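Local coordinates for protein agrin (Gallus gallus, PDB 1PZ7) that probably organises acetylcholine receptors at the neuromuscular junction, as a basal lamina protein whose activity is modulated by alternative splicing and calcium binding, at residues A16-G19 with R20-M23; L125-G128 with N129-P132. All blocks are in the same frame, centred on the assembly; numbering follows the deposited sequence.

Interaction 1 (A16-G19 with R20-M23)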
# COMPACT_ATOMS: atom_id res chain seq x y z
N ALA A 16 -15.21 3.34 0.94
CA ALA A 16 -15.45 2.01 1.48
C ALA A 16 -14.96 0.94 0.51
O ALA A 16 -15.08 1.09 -0.70
CB ALA A 16 -16.92 1.81 1.76
N PHE A 17 -14.42 -0.13 1.08
CA PHE A 17 -13.91 -1.28 0.34
C PHE A 17 -14.64 -2.51 0.84
O PHE A 17 -14.68 -2.77 2.04
CB PHE A 17 -12.40 -1.40 0.56
CG PHE A 17 -11.61 -0.29 -0.06
CD1 PHE A 17 -10.93 -0.48 -1.25
CD2 PHE A 17 -11.60 0.97 0.52
CE1 PHE A 17 -10.23 0.55 -1.83
CE2 PHE A 17 -10.90 2.00 -0.06
CZ PHE A 17 -10.22 1.80 -1.24
N ASP A 18 -15.25 -3.26 -0.08
CA ASP A 18 -16.08 -4.40 0.31
C ASP A 18 -15.43 -5.76 0.15
O ASP A 18 -16.09 -6.78 0.35
CB ASP A 18 -17.40 -4.36 -0.47
CG ASP A 18 -17.21 -4.65 -1.95
OD1 ASP A 18 -18.22 -4.63 -2.69
OD2 ASP A 18 -16.11 -4.92 -2.46
N GLY A 19 -14.15 -5.80 -0.20
CA GLY A 19 -13.46 -7.06 -0.41
C GLY A 19 -13.16 -7.34 -1.87
O GLY A 19 -12.24 -8.09 -2.19
N ARG A 20 -13.97 -6.76 -2.76
CA ARG A 20 -13.73 -6.87 -4.20
C ARG A 20 -13.30 -5.52 -4.77
O ARG A 20 -12.93 -5.42 -5.94
CB ARG A 20 -15.00 -7.29 -4.92
CG ARG A 20 -15.51 -8.66 -4.59
CD ARG A 20 -16.90 -8.89 -5.13
NE ARG A 20 -17.85 -7.95 -4.52
CZ ARG A 20 -19.01 -7.60 -5.05
NH1 ARG A 20 -19.41 -8.09 -6.22
NH2 ARG A 20 -19.79 -6.74 -4.40
N THR A 21 -13.39 -4.49 -3.94
CA THR A 21 -13.04 -3.14 -4.34
C THR A 21 -11.55 -2.96 -4.41
O THR A 21 -10.84 -3.22 -3.44
CB THR A 21 -13.55 -2.13 -3.30
OG1 THR A 21 -14.92 -2.37 -2.99
CG2 THR A 21 -13.52 -0.70 -3.86
N TYR A 22 -11.06 -2.49 -5.54
CA TYR A 22 -9.67 -2.12 -5.61
C TYR A 22 -9.52 -1.06 -6.69
O TYR A 22 -10.16 -1.13 -7.74
CB TYR A 22 -8.77 -3.33 -5.83
CG TYR A 22 -8.97 -4.03 -7.15
CD1 TYR A 22 -10.07 -4.84 -7.37
CD2 TYR A 22 -8.05 -3.88 -8.16
CE1 TYR A 22 -10.24 -5.48 -8.59
CE2 TYR A 22 -8.21 -4.52 -9.37
CZ TYR A 22 -9.30 -5.31 -9.58
OH TYR A 22 -9.45 -5.93 -10.80
N MET A 23 -8.73 -0.05 -6.38
CA MET A 23 -8.52 1.06 -7.28
C MET A 23 -7.12 1.08 -7.79
O MET A 23 -6.17 0.86 -7.04
CB MET A 23 -8.73 2.40 -6.59
CG MET A 23 -10.14 2.76 -6.40
SD MET A 23 -10.72 1.85 -5.03
CE MET A 23 -11.49 3.13 -4.15
O HOH W 1 -17.57 -8.19 -1.79
O HOH W 2 -11.75 -4.61 -1.40

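Interaction 2 (L125-G128 with N129-P132)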
# COMPACT_ATOMS: atom_id res chain seq x y z
N LEU A 125 8.02 1.74 9.40
CA LEU A 125 6.58 1.58 9.48
C LEU A 125 6.11 2.06 10.85
O LEU A 125 6.64 1.64 11.88
CB LEU A 125 6.20 0.12 9.29
CG LEU A 125 4.71 -0.19 9.45
CD1 LEU A 125 3.87 0.52 8.39
CD2 LEU A 125 4.48 -1.69 9.38
N GLN A 126 5.13 2.96 10.85
CA GLN A 126 4.56 3.45 12.09
C GLN A 126 3.06 3.51 11.99
O GLN A 126 2.52 4.28 11.20
CB GLN A 126 5.08 4.85 12.45
CG GLN A 126 4.43 5.39 13.73
CD GLN A 126 4.79 6.83 14.06
OE1 GLN A 126 4.21 7.42 14.98
NE2 GLN A 126 5.73 7.40 13.32
N VAL A 127 2.39 2.71 12.81
CA VAL A 127 0.94 2.74 12.88
C VAL A 127 0.60 3.46 14.19
O VAL A 127 1.20 3.19 15.23
CB VAL A 127 0.36 1.32 12.86
CG1 VAL A 127 -1.16 1.36 12.92
CG2 VAL A 127 0.82 0.58 11.62
N GLY A 128 -0.35 4.39 14.14
CA GLY A 128 -0.70 5.13 15.34
C GLY A 128 0.52 5.86 15.87
O GLY A 128 1.27 6.47 15.10
N ASN A 129 0.73 5.80 17.18
CA ASN A 129 1.86 6.48 17.80
C ASN A 129 2.96 5.53 18.28
O ASN A 129 3.77 5.89 19.13
CB ASN A 129 1.38 7.35 18.97
CG ASN A 129 0.34 8.37 18.54
OD1 ASN A 129 0.60 9.24 17.71
ND2 ASN A 129 -0.87 8.25 19.10
N GLU A 130 2.99 4.31 17.73
CA GLU A 130 4.01 3.35 18.13
C GLU A 130 5.39 3.83 17.72
O GLU A 130 5.52 4.68 16.83
CB GLU A 130 3.74 1.98 17.50
CG GLU A 130 4.12 1.89 16.03
CD GLU A 130 3.83 0.53 15.42
OE1 GLU A 130 4.10 -0.50 16.07
OE2 GLU A 130 3.33 0.50 14.27
N ALA A 131 6.43 3.32 18.38
CA ALA A 131 7.79 3.60 17.97
C ALA A 131 7.93 2.99 16.57
O ALA A 131 7.52 1.85 16.36
CB ALA A 131 8.78 2.97 18.93
N PRO A 132 8.44 3.73 15.60
CA PRO A 132 8.58 3.18 14.26
C PRO A 132 9.34 1.86 14.21
O PRO A 132 10.32 1.67 14.93
CB PRO A 132 9.33 4.27 13.51
CG PRO A 132 8.95 5.51 14.21
CD PRO A 132 8.88 5.13 15.66

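Interaction 1 (A16-G19 with R20-M23)
Asp-18 and Thr-21 face each other across a tight bend, their side chains crossing at about a right angle and exchanging contacts with each other's backbone. Thr-21 OG1 takes the backbone N-H of Asp-18 at 3.1 Å in a nearly straight bond (173°). In return, Asp-18 folds its carboxylate over the bend: with CG between its own N and carbonyl carbon (chi1 69°), OD2 accepts from Arg-20 N at 2.8 Å, approached on its anti side and somewhat out of plane. A weak bond from Thr-21 N ends on the same oxygen. Asp-18 OD1 forms a salt bridge with Arg-20 NH2 at 3.1 Å, the nitrogen coming in from above the carboxylate plane; the two flat groups are tilted 27° apart. A water joins Arg-20 NE to the carbonyl of Asp-18, so the arginine is tied to both side chain and backbone.

On the buried side, Thr-21 O lies at the edge of the Phe-17 ring, 3.5 Å from Phe-17 CD1, and the Thr-21 CG2 methyl also touches CD1. Met-23 comes to the far end of the ring, its bent chain bringing Met-23 SD to 4.5 Å from the centre of the Phe-17 ring, an oblique Met-aromatic contact, while Met-23 CE touches Phe-17 CZ at 3.4 Å. The bond from Asp-18 OD2 to Arg-20 N makes this an Asx turn, which here carries the chain from one sheet of the laminin G beta sandwich to the other.

Interaction 2 (L125-G128 with N129-P132)
Val-127 and Glu-130 are the end residues of a type II' beta turn in the hairpin connection between strands 122-127 and 133-136. The turn is closed by Glu-130 N donating to Val-127 O at 3.3 Å. A second, shorter bond runs the other way: Val-127 N donates a hydrogen bond to the anti lone pair of Glu-130 OE2 at 2.8 Å. Glu-130 reaches it by doubling back: a chi1 of 77° tucks CG over its own backbone, and the chain then runs out straight past Val-127 O. Gly-128 takes the first inner corner with a positive phi of 59°.

Beside this, Gln-126 and Glu-130 pass antiparallel to one another, and Gln-126 CG sits 3.4 Å from Glu-130 O. The Pro-132 ring lies alongside Gln-126 with the same heading, while Pro-132 CA meets Leu-125 O at 3.4 Å in a CA-H...O contact.

Farther out, Val-127 packs on Val-104 and Ile-106. The carboxylate of Glu-130 is fixed from the opposing sheet at the end of strand 98-103, where OE2 also hydrogen-bonds Ser-102 OG and OE1 hydrogen-bonds Thr-103 OG1.

Interaction 1 comes first along the chain and interaction 2 more than a hundred residues later; their centres are 25 Å apart, with nearest atoms about 16 Å apart, and they do not touch. Both start from strands of the same eight-stranded antiparallel sheet, 15-18 and 122-127, but leave it differently. The bend at 16-23 passes the chain across to strand 23-26, an outermost strand of the six-stranded sheet, whereas the turn at 125-132 returns it to its own sheet, with a glutamate pinned to strand 98-103 at the other border of that six-stranded sheet. Together they link the two layers of the sandwich at separate places. Neither supplies a calcium ligand; those are Asp-76, Leu-93, Gln-143 and Asp-145.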